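Local coordinates for uncharacterized protein (Parabacteroides merdae ATCC 43184, PDB 4OPW) that is of unknown function but is a putative adhesin with an auto-transporter-type head domain, and so probably takes part in cell adhesion, at residues Thr148-Cys153 / Ala168-Tyr173; Ile203-Asn208 / Gly223-Gln228; Gly129-Asn134 / Asn144-Asp149; Ser85-Glu90 / Pro104-Glu109. One frame throughout, in Å; residues are numbered along the deposited sequence.

Interaction 1: residues Thr148-Cys153 / Ala168-Tyr173. With EDO (1,2-ethanediol), chain E.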
loop_
_atom_site.group_PDB
_atom_site.type_symbol
_atom_site.label_atom_id
_atom_site.label_comp_id
_atom_site.label_asym_id
_atom_site.label_seq_id
_atom_site.Cartn_x
_atom_site.Cartn_y
_atom_site.Cartn_z
ATOM N N THR A 148 -11.003 8.060 7.931
ATOM C CA THR A 148 -11.512 8.338 6.585
ATOM C C THR A 148 -13.033 8.315 6.547
ATOM O O THR A 148 -13.672 7.857 7.499
ATOM C CB THR A 148 -10.896 7.306 5.561
ATOM O OG1 THR A 148 -11.146 7.734 4.217
ATOM C CG2 THR A 148 -11.416 5.890 5.745
ATOM N N ASP A 149 -13.603 8.817 5.446
ATOM C CA ASP A 149 -15.040 8.747 5.233
ATOM C C ASP A 149 -15.310 7.415 4.544
ATOM O O ASP A 149 -15.944 6.548 5.132
ATOM C CB ASP A 149 -15.556 9.957 4.443
ATOM C CG ASP A 149 -15.523 11.248 5.239
ATOM O OD1 ASP A 149 -15.820 11.208 6.459
ATOM O OD2 ASP A 149 -15.188 12.297 4.651
ATOM N N LYS A 150 -14.720 7.200 3.359
ATOM C CA LYS A 150 -14.847 5.961 2.614
ATOM C C LYS A 150 -13.545 5.176 2.637
ATOM O O LYS A 150 -12.500 5.715 2.287
ATOM C CB LYS A 150 -15.266 6.245 1.157
ATOM C CG LYS A 150 -15.509 4.975 0.321
ATOM C CD LYS A 150 -16.659 4.081 0.878
ATOM C CE LYS A 150 -16.641 2.698 0.275
ATOM N NZ LYS A 150 -16.935 2.750 -1.195
ATOM N N LEU A 151 -13.624 3.893 3.021
ATOM C CA LEU A 151 -12.485 2.965 2.995
ATOM C C LEU A 151 -12.772 1.861 1.994
ATOM O O LEU A 151 -13.856 1.256 2.029
ATOM C CB LEU A 151 -12.242 2.376 4.400
ATOM C CG LEU A 151 -11.197 1.279 4.542
ATOM C CD1 LEU A 151 -9.780 1.795 4.169
ATOM C CD2 LEU A 151 -11.201 0.744 5.968
ATOM N N GLU A 152 -11.825 1.616 1.082
ATOM C CA GLU A 152 -11.895 0.540 0.096
ATOM C C GLU A 152 -10.646 -0.283 0.252
ATOM O O GLU A 152 -9.531 0.250 0.227
ATOM C CB GLU A 152 -12.081 1.057 -1.322
ATOM C CG GLU A 152 -13.464 1.671 -1.517
ATOM C CD GLU A 152 -13.647 2.493 -2.774
ATOM O OE1 GLU A 152 -12.748 2.461 -3.645
ATOM O OE2 GLU A 152 -14.687 3.183 -2.884
ATOM N N CYS A 153 -10.853 -1.590 0.498
ATOM C CA CYS A 153 -9.792 -2.561 0.669
ATOM C C CYS A 153 -10.045 -3.717 -0.221
ATOM O O CYS A 153 -11.093 -4.366 -0.149
ATOM C CB CYS A 153 -9.664 -3.010 2.115
ATOM S SG CYS A 153 -8.828 -1.824 3.177
ATOM N N ALA A 168 -13.653 4.556 9.927
ATOM C CA ALA A 168 -14.192 4.841 8.593
ATOM C C ALA A 168 -15.696 4.958 8.719
ATOM O O ALA A 168 -16.264 4.347 9.620
ATOM C CB ALA A 168 -13.821 3.754 7.595
ATOM N N GLU A 169 -16.349 5.755 7.865
ATOM C CA GLU A 169 -17.813 5.868 7.919
ATOM C C GLU A 169 -18.446 4.695 7.167
ATOM O O GLU A 169 -19.479 4.165 7.590
ATOM C CB GLU A 169 -18.298 7.220 7.353
ATOM C CG GLU A 169 -18.021 8.385 8.284
ATOM C CD GLU A 169 -18.883 8.352 9.528
ATOM O OE1 GLU A 169 -20.100 8.622 9.417
ATOM O OE2 GLU A 169 -18.358 7.966 10.597
ATOM N N GLU A 170 -17.798 4.284 6.057
ATOM C CA GLU A 170 -18.200 3.171 5.195
ATOM C C GLU A 170 -16.964 2.421 4.775
ATOM O O GLU A 170 -15.934 3.052 4.515
ATOM C CB GLU A 170 -18.935 3.641 3.920
ATOM C CG GLU A 170 -20.179 4.493 4.129
ATOM C CD GLU A 170 -20.847 4.963 2.847
ATOM O OE1 GLU A 170 -20.129 5.223 1.853
ATOM O OE2 GLU A 170 -22.092 5.094 2.849
ATOM N N ALA A 171 -17.052 1.089 4.691
ATOM C CA ALA A 171 -15.919 0.301 4.207
ATOM C C ALA A 171 -16.382 -0.791 3.272
ATOM O O ALA A 171 -17.386 -1.459 3.544
ATOM C CB ALA A 171 -15.127 -0.304 5.368
ATOM N N ASP A 172 -15.640 -0.968 2.166
ATOM C CA ASP A 172 -15.845 -2.050 1.217
ATOM C C ASP A 172 -14.615 -2.922 1.286
ATOM O O ASP A 172 -13.524 -2.465 0.920
ATOM C CB ASP A 172 -16.087 -1.541 -0.218
ATOM C CG ASP A 172 -17.387 -0.798 -0.468
ATOM O OD1 ASP A 172 -18.332 -0.966 0.330
ATOM O OD2 ASP A 172 -17.472 -0.083 -1.489
ATOM N N TYR A 173 -14.768 -4.136 1.836
ATOM C CA TYR A 173 -13.675 -5.096 1.959
ATOM C C TYR A 173 -13.888 -6.210 0.973
ATOM O O TYR A 173 -14.998 -6.764 0.913
ATOM C CB TYR A 173 -13.590 -5.670 3.378
ATOM C CG TYR A 173 -13.282 -4.680 4.475
ATOM C CD1 TYR A 173 -12.021 -4.107 4.588
ATOM C CD2 TYR A 173 -14.208 -4.418 5.481
ATOM C CE1 TYR A 173 -11.706 -3.251 5.643
ATOM C CE2 TYR A 173 -13.898 -3.581 6.551
ATOM C CZ TYR A 173 -12.648 -2.989 6.621
ATOM O OH TYR A 173 -12.310 -2.183 7.680
HETATM C C1 EDO E . -11.397 12.638 7.713
HETATM O O1 EDO E . -11.951 13.388 8.786
HETATM C C2 EDO E . -12.532 12.056 6.855
HETATM O O2 EDO E . -13.412 11.304 7.682
#
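Lys150 sets its CG anti to the backbone N (chi1 -176°) and bends at chi2 and chi4, and this carries its amine across to Asp172. Asp172 turns its CG beside its own backbone N (chi1 -68°) and meets the amine. The two residues lie on successive coils of a parallel beta-helix, consistent with the pectate lyase-like clan of this adhesin head domain. Strands 150-153 and 170-173 run side by side in register, Lys150 opposite Glu170 and Glu152 opposite Asp172.

Lys150 NZ lies 2.9 Å from Asp172 OD2 and comes in from well above the carboxylate plane. Lys150 NZ also lies 2.8 Å from Glu152 OE2, which accepts through its anti lone pair, away from the other carboxylate oxygen. One lysine thus joins two acids in a salt-bridge network. It probably offsets the repulsion between them.

Backbone bonds hold the strands together. Leu151 N donates to Glu170 O, Leu151 O accepts from Asp172 N, and Cys153 N donates to Asp172 O. Where the chain enters the strands, Asp149 O is gripped by both Glu169 N and Glu170 N.

Leu151, Cys153, Ala171 and Tyr173 lie on the other face, which is buried. Leu151 CB packs on Ala168 CB at 3.8 Å. Thr148 CG2 also touches this methyl, while Thr148 OG1 is bonded to Val128 O. Leu151 CD2 crosses toward the hydroxyl end of Tyr173, 4.0 Å from Tyr173 CE1. Cys153 CB sits at the edge of the tyrosine ring, near its plane, 3.6 Å from Tyr173 CD1.

Interaction 2: residues Ile203-Asn208 / Gly223-Gln228; sequences IHPTDN and GPTAVQ. With EDO (1,2-ethanediol), chain D.
Asn208 and Gln228 pair their side-chain amides. Asn208 swings CG nearly opposite its backbone N (chi1 -158°). Gln228 keeps CG beside its backbone N and bends at chi2 (89°), which brings its amide back over to Asn208. The amide planes are only 15° apart. Gln228 NE2 donates to Asn208 OD1 at 2.9 Å, and Asn208 ND2 donates to Gln228 OE1 at 2.8 Å. Each acceptor uses a lone pair in its carbonyl plane. The pairing holds for one of two modelled conformers of Asn208.

Asn208 faces Ala226 in a parallel bridge, so the amides meet diagonally. Beside them Ala226 N donates to Asp207 O at 3.0 Å.

Thr225 points toward Pro205. Its OG1 is opposite its backbone N, 3.6 Å from Pro205 CB, and donates to Ala226 O. Its CG2 lies 4.0 Å from Pro205 CG. The His204 ring directs CE1 at Gly223 O, close to the ring plane, while His204 ND1 bonds to Lys222 O.

This is a surface contact at the last coils of the beta-helix. The amides carry no charge, and each satisfies an N-H and a carbonyl of the other, so two neutral groups join the coils by a pair of amide-amide hydrogen bonds.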
loop_
_atom_site.group_PDB
_atom_site.type_symbol
_atom_site.label_atom_id
_atom_site.label_comp_id
_atom_site.label_asym_id
_atom_site.label_seq_id
_atom_site.Cartn_x
_atom_site.Cartn_y
_atom_site.Cartn_z
ATOM N N ILE A 203 -13.002 -8.042 10.676
ATOM C CA ILE A 203 -13.579 -6.708 10.504
ATOM C C ILE A 203 -14.348 -6.253 11.744
ATOM O O ILE A 203 -14.646 -7.074 12.621
ATOM C CB ILE A 203 -14.480 -6.697 9.226
ATOM C CG1 ILE A 203 -15.630 -7.738 9.340
ATOM C CG2 ILE A 203 -13.628 -6.908 7.963
ATOM C CD1 ILE A 203 -16.604 -7.755 8.158
ATOM N N HIS A 204 -14.627 -4.934 11.834
ATOM C CA HIS A 204 -15.319 -4.387 13.010
ATOM C C HIS A 204 -16.478 -3.451 12.583
ATOM O O HIS A 204 -16.382 -2.228 12.728
ATOM C CB HIS A 204 -14.305 -3.694 13.950
ATOM C CG HIS A 204 -14.876 -3.085 15.195
ATOM N ND1 HIS A 204 -16.053 -3.546 15.766
ATOM C CD2 HIS A 204 -14.385 -2.086 15.962
ATOM C CE1 HIS A 204 -16.263 -2.779 16.824
ATOM N NE2 HIS A 204 -15.282 -1.894 16.987
ATOM N N PRO A 205 -17.576 -4.029 12.027
ATOM C CA PRO A 205 -18.770 -3.209 11.716
ATOM C C PRO A 205 -19.456 -2.783 13.015
ATOM O O PRO A 205 -19.501 -3.580 13.943
ATOM C CB PRO A 205 -19.660 -4.152 10.883
ATOM C CG PRO A 205 -18.950 -5.463 10.831
ATOM C CD PRO A 205 -17.861 -5.465 11.839
ATOM N N THR A 206 -19.928 -1.530 13.120
ATOM C CA THR A 206 -20.552 -1.069 14.368
ATOM C C THR A 206 -22.056 -0.800 14.197
ATOM O O THR A 206 -22.725 -0.437 15.171
ATOM C CB THR A 206 -19.828 0.142 14.957
ATOM O OG1 THR A 206 -19.945 1.237 14.052
ATOM C CG2 THR A 206 -18.368 -0.157 15.305
ATOM N N ASP A 207 -22.610 -1.018 12.988
ATOM C CA ASP A 207 -24.049 -0.832 12.810
ATOM C C ASP A 207 -24.612 -1.894 11.868
ATOM O O ASP A 207 -25.544 -2.614 12.259
ATOM C CB ASP A 207 -24.391 0.581 12.302
ATOM C CG ASP A 207 -25.882 0.808 12.142
ATOM O OD1 ASP A 207 -26.616 0.665 13.144
ATOM O OD2 ASP A 207 -26.323 1.058 11.004
ATOM N N ASN A 208 -24.060 -1.991 10.633
ATOM C CA ASN A 208 -24.547 -2.974 9.676
ATOM C C ASN A 208 -23.427 -3.593 8.878
ATOM O O ASN A 208 -22.467 -2.910 8.507
ATOM C CB ASN A 208 -25.568 -2.372 8.721
ATOM C CG ASN A 208 -26.453 -3.409 8.085
ATOM O OD1 ASN A 208 -27.357 -3.969 8.719
ATOM N ND2 ASN A 208 -26.207 -3.696 6.823
ATOM N N GLY A 223 -18.707 -7.031 16.835
ATOM C CA GLY A 223 -19.833 -6.116 16.789
ATOM C C GLY A 223 -19.940 -5.269 18.042
ATOM O O GLY A 223 -18.916 -4.824 18.575
ATOM N N PRO A 224 -21.167 -5.064 18.567
ATOM C CA PRO A 224 -22.464 -5.534 18.016
ATOM C C PRO A 224 -22.790 -4.916 16.656
ATOM O O PRO A 224 -22.507 -3.738 16.423
ATOM C CB PRO A 224 -23.490 -5.051 19.057
ATOM C CG PRO A 224 -22.688 -4.732 20.307
ATOM C CD PRO A 224 -21.351 -4.279 19.806
ATOM N N THR A 225 -23.394 -5.695 15.753
ATOM C CA THR A 225 -23.807 -5.223 14.419
ATOM C C THR A 225 -24.892 -6.104 13.850
ATOM O O THR A 225 -24.896 -7.308 14.132
ATOM C CB THR A 225 -22.589 -5.191 13.433
ATOM O OG1 THR A 225 -23.001 -4.725 12.136
ATOM C CG2 THR A 225 -21.905 -6.528 13.279
ATOM N N ALA A 226 -25.791 -5.521 13.042
ATOM C CA ALA A 226 -26.792 -6.281 12.298
ATOM C C ALA A 226 -26.067 -6.934 11.126
ATOM O O ALA A 226 -25.094 -6.358 10.606
ATOM C CB ALA A 226 -27.908 -5.378 11.810
ATOM N N VAL A 227 -26.460 -8.159 10.754
ATOM C CA VAL A 227 -25.761 -8.863 9.675
ATOM C C VAL A 227 -26.764 -9.422 8.659
ATOM O O VAL A 227 -27.715 -10.101 9.045
ATOM C CB VAL A 227 -24.845 -10.011 10.239
ATOM C CG1 VAL A 227 -24.116 -10.747 9.121
ATOM C CG2 VAL A 227 -23.830 -9.487 11.257
ATOM N N GLN A 228 -26.527 -9.149 7.364
ATOM C CA GLN A 228 -27.244 -9.750 6.240
ATOM C C GLN A 228 -26.184 -10.514 5.453
ATOM O O GLN A 228 -25.173 -9.920 5.063
ATOM C CB GLN A 228 -27.985 -8.728 5.368
ATOM C CG GLN A 228 -29.047 -7.905 6.104
ATOM C CD GLN A 228 -28.440 -6.654 6.698
ATOM O OE1 GLN A 228 -27.724 -5.896 6.027
ATOM N NE2 GLN A 228 -28.695 -6.422 7.980
HETATM C C1 EDO D . -18.014 3.171 17.165
HETATM O O1 EDO D . -16.786 2.531 17.462
HETATM C C2 EDO D . -17.893 3.967 15.851
HETATM O O2 EDO D . -18.233 3.150 14.739
#

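Interaction 3: residues Gly129-Asn134 / Asn144-Asp149; sequences GKLDLN and NELKTD. With EDO (1,2-ethanediol), chain E.
Leu131 and Leu146 make an apolar contact inside a parallel beta-helix, and Gly129 meets Thr148 and Asp149 at the adjoining corner. Strand 130-134 lies on one face of the helix and strand 146-147 on another. The contact therefore runs across the interior and along a corner, and not between paired strands. Gly129 marks a corner of one coil, and Asp149 comes to lie next to it one coil later.

The leucine side chains meet obliquely in the interior. The Leu131 CD2 methyl is 4.0 Å from Leu146 CD2 and equally far from Leu146 CB. Leu146 reaches inward with CG placed between its backbone N and carbonyl carbon (chi1 64°). Leu163 packs against Leu146 and also against Leu133, so the next coil continues the apolar stack.

At the corner, Asp149 N donates to Gly129 O at 3.1 Å. The bond is rather bent (141° at the hydrogen), and the donor stands above the carbonyl plane. Thr148 OG1 also comes to 3.1 Å from Gly129 O, but that bond is weak. Its stronger partner is Val128 O. A buried hydroxyl is thereby tied to the backbone of the previous coil.

An ethanediol, probably from the crystallisation liquor, donates through O2 to Asp149 OD1 at 2.7 Å, in one of two modelled Asp149 conformers. Glu127 also bonds it. At the corner, Asp149 CB rests 3.3 Å from Gly129 O.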
loop_
_atom_site.group_PDB
_atom_site.type_symbol
_atom_site.label_atom_id
_atom_site.label_comp_id
_atom_site.label_asym_id
_atom_site.label_seq_id
_atom_site.Cartn_x
_atom_site.Cartn_y
_atom_site.Cartn_z
ATOM N N GLY A 129 -10.257 11.816 2.894
ATOM C CA GLY A 129 -11.674 11.651 2.599
ATOM C C GLY A 129 -11.966 10.243 2.106
ATOM O O GLY A 129 -12.946 9.628 2.517
ATOM N N LYS A 130 -11.087 9.703 1.261
ATOM C CA LYS A 130 -11.239 8.359 0.721
ATOM C C LYS A 130 -9.894 7.645 0.721
ATOM O O LYS A 130 -8.901 8.200 0.254
ATOM C CB LYS A 130 -11.820 8.432 -0.701
ATOM C CG LYS A 130 -12.092 7.089 -1.364
ATOM C CD LYS A 130 -12.425 7.307 -2.825
ATOM C CE LYS A 130 -12.902 6.054 -3.502
ATOM N NZ LYS A 130 -13.329 6.326 -4.895
ATOM N N LEU A 131 -9.859 6.421 1.277
ATOM C CA LEU A 131 -8.630 5.610 1.334
ATOM C C LEU A 131 -8.885 4.354 0.538
ATOM O O LEU A 131 -9.778 3.582 0.862
ATOM C CB LEU A 131 -8.218 5.315 2.794
ATOM C CG LEU A 131 -6.852 4.618 3.028
ATOM C CD1 LEU A 131 -5.671 5.454 2.462
ATOM C CD2 LEU A 131 -6.637 4.358 4.520
ATOM N N ASP A 132 -8.150 4.194 -0.559
ATOM C CA ASP A 132 -8.362 3.107 -1.499
ATOM C C ASP A 132 -7.109 2.245 -1.594
ATOM O O ASP A 132 -6.126 2.606 -2.252
ATOM C CB ASP A 132 -8.774 3.723 -2.850
ATOM C CG ASP A 132 -8.980 2.762 -3.998
ATOM O OD1 ASP A 132 -8.972 1.538 -3.761
ATOM O OD2 ASP A 132 -9.167 3.239 -5.133
ATOM N N LEU A 133 -7.161 1.066 -0.940
ATOM C CA LEU A 133 -6.032 0.160 -0.825
ATOM C C LEU A 133 -6.244 -1.105 -1.615
ATOM O O LEU A 133 -7.296 -1.749 -1.510
ATOM C CB LEU A 133 -5.806 -0.180 0.652
ATOM C CG LEU A 133 -5.763 1.016 1.632
ATOM C CD1 LEU A 133 -5.608 0.539 3.064
ATOM C CD2 LEU A 133 -4.637 1.989 1.283
ATOM N N ASN A 134 -5.249 -1.446 -2.433
ATOM C CA ASN A 134 -5.302 -2.614 -3.305
ATOM C C ASN A 134 -4.029 -3.401 -3.207
ATOM O O ASN A 134 -2.932 -2.836 -3.323
ATOM C CB ASN A 134 -5.532 -2.173 -4.760
ATOM C CG ASN A 134 -6.760 -1.304 -4.917
ATOM O OD1 ASN A 134 -7.853 -1.818 -5.090
ATOM N ND2 ASN A 134 -6.607 0.025 -4.760
ATOM N N ASN A 144 -0.858 1.851 10.347
ATOM C CA ASN A 144 -0.910 1.965 11.803
ATOM C C ASN A 144 -2.185 2.645 12.317
ATOM O O ASN A 144 -2.717 2.228 13.352
ATOM C CB ASN A 144 0.321 2.703 12.339
ATOM C CG ASN A 144 1.586 1.863 12.350
ATOM O OD1 ASN A 144 1.593 0.667 12.018
ATOM N ND2 ASN A 144 2.683 2.466 12.758
ATOM N N GLU A 145 -2.658 3.687 11.632
ATOM C CA GLU A 145 -3.833 4.431 12.098
ATOM C C GLU A 145 -4.439 5.199 10.938
ATOM O O GLU A 145 -3.707 5.898 10.228
ATOM C CB GLU A 145 -3.437 5.402 13.231
ATOM C CG GLU A 145 -4.633 6.020 13.939
ATOM C CD GLU A 145 -4.334 7.124 14.934
ATOM O OE1 GLU A 145 -3.149 7.488 15.106
ATOM O OE2 GLU A 145 -5.302 7.629 15.544
ATOM N N LEU A 146 -5.763 5.081 10.757
ATOM C CA LEU A 146 -6.478 5.778 9.691
ATOM C C LEU A 146 -7.780 6.445 10.179
ATOM O O LEU A 146 -8.442 5.972 11.111
ATOM C CB LEU A 146 -6.779 4.832 8.520
ATOM C CG LEU A 146 -7.723 3.622 8.756
ATOM C CD1 LEU A 146 -9.176 3.965 8.367
ATOM C CD2 LEU A 146 -7.266 2.419 7.925
ATOM N N LYS A 147 -8.155 7.526 9.499
ATOM C CA LYS A 147 -9.392 8.275 9.729
ATOM C C LYS A 147 -9.885 8.651 8.360
ATOM O O LYS A 147 -9.196 9.381 7.649
ATOM C CB LYS A 147 -9.174 9.496 10.654
ATOM C CG LYS A 147 -10.380 10.450 10.794
ATOM C CD LYS A 147 -11.564 9.823 11.520
ATOM C CE LYS A 147 -12.779 10.726 11.516
ATOM N NZ LYS A 147 -13.958 10.035 12.094
ATOM N N THR A 148 -11.003 8.060 7.931
ATOM C CA THR A 148 -11.512 8.338 6.585
ATOM C C THR A 148 -13.033 8.315 6.547
ATOM O O THR A 148 -13.672 7.857 7.499
ATOM C CB THR A 148 -10.896 7.306 5.561
ATOM O OG1 THR A 148 -11.146 7.734 4.217
ATOM C CG2 THR A 148 -11.416 5.890 5.745
ATOM N N ASP A 149 -13.603 8.817 5.446
ATOM C CA ASP A 149 -15.040 8.747 5.233
ATOM C C ASP A 149 -15.310 7.415 4.544
ATOM O O ASP A 149 -15.944 6.548 5.132
ATOM C CB ASP A 149 -15.556 9.957 4.443
ATOM C CG ASP A 149 -15.523 11.248 5.239
ATOM O OD1 ASP A 149 -15.820 11.208 6.459
ATOM O OD2 ASP A 149 -15.188 12.297 4.651
HETATM C C1 EDO E . -11.397 12.638 7.713
HETATM O O1 EDO E . -11.951 13.388 8.786
HETATM C C2 EDO E . -12.532 12.056 6.855
HETATM O O2 EDO E . -13.412 11.304 7.682
#

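Interaction 4: residues Ser85-Glu90 / Pro104-Glu109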
loop_
_atom_site.group_PDB
_atom_site.type_symbol
_atom_site.label_atom_id
_atom_site.label_comp_id
_atom_site.label_asym_id
_atom_site.label_seq_id
_atom_site.Cartn_x
_atom_site.Cartn_y
_atom_site.Cartn_z
ATOM N N SER A 85 7.184 15.580 -0.417
ATOM C CA SER A 85 6.324 16.416 -1.243
ATOM C C SER A 85 5.244 17.018 -0.370
ATOM O O SER A 85 4.961 16.493 0.707
ATOM C CB SER A 85 5.713 15.618 -2.390
ATOM O OG SER A 85 4.697 14.741 -1.939
ATOM N N LYS A 86 4.614 18.089 -0.844
ATOM C CA LYS A 86 3.553 18.711 -0.071
ATOM C C LYS A 86 2.273 17.843 -0.082
ATOM O O LYS A 86 1.528 17.817 0.903
ATOM C CB LYS A 86 3.281 20.115 -0.628
ATOM C CG LYS A 86 2.275 20.912 0.182
ATOM C CD LYS A 86 2.248 22.393 -0.202
ATOM C CE LYS A 86 1.076 23.064 0.481
ATOM N NZ LYS A 86 1.056 24.542 0.236
ATOM N N TRP A 87 2.005 17.202 -1.209
ATOM C CA TRP A 87 0.807 16.402 -1.427
ATOM C C TRP A 87 1.139 15.005 -1.935
ATOM O O TRP A 87 2.115 14.817 -2.677
ATOM C CB TRP A 87 -0.099 17.103 -2.447
ATOM C CG TRP A 87 -0.479 18.498 -2.066
ATOM C CD1 TRP A 87 0.015 19.659 -2.587
ATOM C CD2 TRP A 87 -1.394 18.877 -1.033
ATOM N NE1 TRP A 87 -0.567 20.739 -1.967
ATOM C CE2 TRP A 87 -1.429 20.289 -1.002
ATOM C CE3 TRP A 87 -2.187 18.157 -0.119
ATOM C CZ2 TRP A 87 -2.259 21.002 -0.120
ATOM C CZ3 TRP A 87 -3.026 18.861 0.737
ATOM C CH2 TRP A 87 -3.032 20.267 0.753
ATOM N N LEU A 88 0.291 14.028 -1.574
ATOM C CA LEU A 88 0.429 12.658 -2.068
ATOM C C LEU A 88 -0.960 12.042 -2.240
ATOM O O LEU A 88 -1.668 11.852 -1.258
ATOM C CB LEU A 88 1.305 11.780 -1.171
ATOM C CG LEU A 88 1.577 10.366 -1.708
ATOM C CD1 LEU A 88 2.473 10.399 -2.954
ATOM C CD2 LEU A 88 2.150 9.472 -0.630
ATOM N N LYS A 89 -1.346 11.758 -3.480
ATOM C CA LYS A 89 -2.674 11.186 -3.727
ATOM C C LYS A 89 -2.593 9.718 -4.166
ATOM O O LYS A 89 -3.621 9.026 -4.170
ATOM C CB LYS A 89 -3.458 12.031 -4.774
ATOM C CG LYS A 89 -2.893 11.898 -6.207
ATOM C CD LYS A 89 -3.711 12.681 -7.227
ATOM C CE LYS A 89 -3.188 12.446 -8.615
ATOM N NZ LYS A 89 -4.002 13.155 -9.630
ATOM N N GLU A 90 -1.407 9.246 -4.567
ATOM C CA GLU A 90 -1.307 7.886 -5.103
ATOM C C GLU A 90 0.077 7.303 -5.002
ATOM O O GLU A 90 1.072 8.000 -5.204
ATOM C CB GLU A 90 -1.710 7.935 -6.595
ATOM C CG GLU A 90 -1.723 6.634 -7.371
ATOM C CD GLU A 90 -2.008 6.943 -8.826
ATOM O OE1 GLU A 90 -3.154 7.348 -9.117
ATOM O OE2 GLU A 90 -1.057 6.948 -9.640
ATOM N N PRO A 104 2.622 11.771 9.040
ATOM C CA PRO A 104 1.175 11.658 8.815
ATOM C C PRO A 104 0.874 11.995 7.350
ATOM O O PRO A 104 1.702 12.628 6.668
ATOM C CB PRO A 104 0.573 12.712 9.763
ATOM C CG PRO A 104 1.658 13.055 10.741
ATOM C CD PRO A 104 2.943 12.902 9.936
ATOM N N LEU A 105 -0.267 11.520 6.845
ATOM C CA LEU A 105 -0.695 11.761 5.470
ATOM C C LEU A 105 -2.089 12.360 5.452
ATOM O O LEU A 105 -2.975 11.901 6.183
ATOM C CB LEU A 105 -0.685 10.478 4.636
ATOM C CG LEU A 105 0.675 9.758 4.481
ATOM C CD1 LEU A 105 0.488 8.408 3.846
ATOM C CD2 LEU A 105 1.658 10.601 3.691
ATOM N N LYS A 106 -2.284 13.385 4.621
ATOM C CA LYS A 106 -3.584 14.055 4.538
ATOM C C LYS A 106 -3.943 14.296 3.074
ATOM O O LYS A 106 -3.081 14.178 2.206
ATOM C CB LYS A 106 -3.594 15.359 5.350
ATOM C CG LYS A 106 -2.650 16.445 4.831
ATOM C CD LYS A 106 -2.800 17.755 5.603
ATOM C CE LYS A 106 -1.816 18.788 5.108
ATOM N NZ LYS A 106 -2.119 19.182 3.714
ATOM N N GLY A 107 -5.194 14.616 2.815
ATOM C CA GLY A 107 -5.659 14.896 1.462
ATOM C C GLY A 107 -7.057 14.397 1.215
ATOM O O GLY A 107 -7.600 13.655 2.032
ATOM N N ASP A 108 -7.644 14.791 0.084
ATOM C CA ASP A 108 -8.990 14.352 -0.283
ATOM C C ASP A 108 -9.021 12.838 -0.501
ATOM O O ASP A 108 -9.971 12.170 -0.081
ATOM C CB ASP A 108 -9.460 15.069 -1.572
ATOM C CG ASP A 108 -9.700 16.569 -1.452
ATOM O OD1 ASP A 108 -9.869 17.062 -0.312
ATOM O OD2 ASP A 108 -9.723 17.244 -2.493
ATOM N N GLU A 109 -7.976 12.299 -1.174
ATOM C CA GLU A 109 -7.919 10.882 -1.503
ATOM C C GLU A 109 -6.503 10.345 -1.481
ATOM O O GLU A 109 -5.570 11.036 -1.900
ATOM C CB GLU A 109 -8.522 10.640 -2.910
ATOM C CG GLU A 109 -10.032 10.833 -2.997
ATOM C CD GLU A 109 -10.707 10.560 -4.328
ATOM O OE1 GLU A 109 -10.264 9.633 -5.045
ATOM O OE2 GLU A 109 -11.714 11.241 -4.631
HETATM O O HOH W 1 -2.127 14.657 -0.005
HETATM O O HOH W 2 -1.205 11.903 1.426
#
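Lys106 reaches Trp87 with its amine alone. From CB the chain leaves with CG between the backbone N and the carbonyl carbon (chi1 65°). CG, CD and CE then run on extended, and none of the atoms from CB to CE comes within touching distance of segment 85-90. The last bond bends (chi4 66°) and brings NZ obliquely up to the six-membered ring of the indole. There Lys106 NZ lies 3.1 Å from Trp87 CZ3 and 3.3 Å from Trp87 CH2. Lys86 CG covers one face of the indole near its rim.

Two waters fill the gap between the backbones. Leu88 N donates to water 1 at 3.0 Å. Water 1 lies suspiciously close to Lys106 O, so that bond is doubtful. It also lies at the edge of the indole, in its plane. Water 2 is 2.7 Å from Leu88 O and 3.1 Å from Lys106 O. Both waters have more acceptors nearby than protons, so their donated bonds are shared. Gln36 adds a link, bonding to Lys86 O through NE2 and to Lys106 N through OE1.

Beside the waters the side chains approach loosely, Leu88 CD2 being 4.5 Å from Leu105 CD2. Further on, Lys89 CA makes a C-H...O contact with Glu109 O at 3.4 Å. The chain turns at Gly107, whose positive phi (144°) suits a residue without a side chain.

Water links the backbones here where the two segments form no strand pair, consistent with a corner of a parallel beta-helix.

How the interactions relate
From the N terminus the contacts come in series. Interaction 4 closes first, then interaction 3, interaction 1 and interaction 2. None nests inside another, but interactions 3 and 1 share Thr148 and Asp149, so one begins where the other ends. Each closes a loop of roughly one coil or less. Interaction 1 joins adjacent coils along one face. Interaction 2 joins the last coils where the chain rounds a corner. Interactions 3 and 4 also involve corners, interaction 3 reaching into the interior. Neighbours are linked directly: Lys130 N probably bonds to Asp108 O, Glu152 N probably bonds to Leu131 O, and Tyr173 packs on Ile203. Interactions 2 and 4 are about 30 Å apart, centre to centre.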